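Local atomic coordinates of transcriptional regulator, MerR family (Listeria monocytogenes str. 4b F2365, PDB entry 3GP4), a protein that probably binds promoter DNA as a dimer through helix-turn-helix domains and regulates transcription as a member of the MerR family. Residues S12-D17 and R47-T52. Residues are numbered along the deposited sequence; the frame is centred on the assembly and turned at random.
Sequences SGVSAD and RWILFT
I49 lays its CG2 methyl over both S12 and V14, at the turn of the helix-turn-helix motif of the MerR DNA-binding domain. The turn joins helix 5-12 to helix 16-25, and helix 43-57 packs against it through I49 and L50. The I49 side chain leaves its helix facing the turn; chi1 of -70° sets CG1 beside the backbone N and leaves CG2 opposite that N, 3.7 Å from V14 CG2 and 3.8 Å from S12 CB. The V14 and I49 side chains meet at an oblique angle, methyl against methyl, and I19 of helix 16-25 touches S12, V14 and I49 alike, so the turn, the following helix and helix 43-57 share one apolar centre.

S12 brings its CB to this centre while its hydroxyl turns back to helix 5-12, where OG hydrogen-bonds to A8 O. The same OG accepts a weak bond from V14 N, at 3.4 Å with an N-H...O angle of 147°, which spans G13. With positive phi (71°), G13 is the first residue beyond helix 5-12 to leave helical geometry. S15 then takes the N-cap position of helix 16-25. Within helix 43-57, one turn after I49, T52 OG1 bonds back to W48 O at 2.8 Å; OG1 lies tilted from the W48 carbonyl plane, on the face opposite the helical T52 N. No hydrogen bond joins the two segments; on the more exposed flank, the L50 CD2 methyl rests 3.4 Å from the carbonyl oxygen S12 O.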
# COMPACT_ATOMS: atom_id res chain seq x y z
N SER A 12 -8.34 -18.75 -10.28
CA SER A 12 -7.28 -17.80 -9.98
C SER A 12 -7.74 -16.56 -9.18
O SER A 12 -6.90 -15.84 -8.62
CB SER A 12 -6.60 -17.35 -11.28
OG SER A 12 -7.50 -16.61 -12.09
N GLY A 13 -9.03 -16.28 -9.16
CA GLY A 13 -9.53 -15.07 -8.50
C GLY A 13 -9.19 -13.79 -9.25
O GLY A 13 -9.23 -12.71 -8.68
N VAL A 14 -8.85 -13.94 -10.53
CA VAL A 14 -8.52 -12.84 -11.41
C VAL A 14 -9.54 -12.81 -12.56
O VAL A 14 -9.84 -13.87 -13.12
CB VAL A 14 -7.07 -13.07 -11.99
CG1 VAL A 14 -6.72 -12.04 -13.02
CG2 VAL A 14 -6.06 -13.04 -10.87
N SER A 15 -10.07 -11.62 -12.90
CA SER A 15 -11.04 -11.47 -14.01
C SER A 15 -10.49 -12.01 -15.35
O SER A 15 -9.28 -11.95 -15.59
CB SER A 15 -11.49 -10.01 -14.19
OG SER A 15 -10.72 -9.32 -15.16
N ALA A 16 -11.38 -12.54 -16.19
CA ALA A 16 -10.95 -13.02 -17.52
C ALA A 16 -10.32 -11.90 -18.35
O ALA A 16 -9.27 -12.11 -18.96
CB ALA A 16 -12.09 -13.70 -18.27
N ASP A 17 -10.91 -10.70 -18.38
CA ASP A 17 -10.21 -9.62 -19.09
C ASP A 17 -8.84 -9.24 -18.50
O ASP A 17 -7.95 -8.81 -19.25
CB ASP A 17 -11.06 -8.37 -19.29
CG ASP A 17 -12.05 -8.51 -20.46
OD1 ASP A 17 -12.07 -9.57 -21.14
OD2 ASP A 17 -12.82 -7.56 -20.67
N ARG A 47 -0.18 -20.67 -12.06
CA ARG A 47 0.88 -20.22 -11.15
C ARG A 47 1.39 -18.83 -11.56
O ARG A 47 1.65 -17.95 -10.71
CB ARG A 47 2.05 -21.20 -11.07
CG ARG A 47 1.64 -22.60 -10.54
CD ARG A 47 2.85 -23.42 -10.15
NE ARG A 47 2.56 -24.86 -10.00
CZ ARG A 47 1.93 -25.42 -8.97
NH1 ARG A 47 1.46 -24.68 -7.96
NH2 ARG A 47 1.75 -26.74 -8.96
N TRP A 48 1.52 -18.61 -12.87
CA TRP A 48 1.93 -17.25 -13.32
C TRP A 48 0.87 -16.17 -13.06
O TRP A 48 1.20 -15.05 -12.71
CB TRP A 48 2.31 -17.25 -14.79
CG TRP A 48 3.71 -17.67 -15.01
CD1 TRP A 48 4.15 -18.93 -15.36
CD2 TRP A 48 4.87 -16.87 -14.89
NE1 TRP A 48 5.52 -18.95 -15.46
CE2 TRP A 48 5.99 -17.69 -15.19
CE3 TRP A 48 5.09 -15.52 -14.57
CZ2 TRP A 48 7.31 -17.21 -15.14
CZ3 TRP A 48 6.41 -15.05 -14.54
CH2 TRP A 48 7.49 -15.89 -14.82
N ILE A 49 -0.40 -16.51 -13.26
CA ILE A 49 -1.50 -15.54 -13.04
C ILE A 49 -1.54 -15.12 -11.55
O ILE A 49 -1.62 -13.92 -11.19
CB ILE A 49 -2.84 -16.13 -13.52
CG1 ILE A 49 -2.84 -16.22 -15.07
CG2 ILE A 49 -4.02 -15.27 -13.05
CD1 ILE A 49 -3.90 -17.21 -15.67
N LEU A 50 -1.40 -16.13 -10.72
CA LEU A 50 -1.44 -15.96 -9.26
C LEU A 50 -0.25 -15.13 -8.73
O LEU A 50 -0.42 -14.19 -7.94
CB LEU A 50 -1.51 -17.34 -8.61
CG LEU A 50 -2.87 -18.06 -8.75
CD1 LEU A 50 -2.72 -19.50 -8.21
CD2 LEU A 50 -3.96 -17.33 -7.99
N PHE A 51 0.96 -15.47 -9.18
CA PHE A 51 2.15 -14.66 -8.87
C PHE A 51 1.99 -13.20 -9.33
O PHE A 51 2.34 -12.27 -8.55
CB PHE A 51 3.39 -15.32 -9.47
CG PHE A 51 4.69 -14.60 -9.18
CD1 PHE A 51 5.29 -14.66 -7.93
CD2 PHE A 51 5.32 -13.90 -10.19
CE1 PHE A 51 6.51 -14.01 -7.70
CE2 PHE A 51 6.55 -13.24 -9.96
CZ PHE A 51 7.13 -13.30 -8.73
N THR A 52 1.48 -13.00 -10.56
CA THR A 52 1.33 -11.66 -11.14
C THR A 52 0.37 -10.83 -10.31
O THR A 52 0.72 -9.70 -9.87
CB THR A 52 0.83 -11.71 -12.60
OG1 THR A 52 1.80 -12.39 -13.39
CG2 THR A 52 0.64 -10.28 -13.20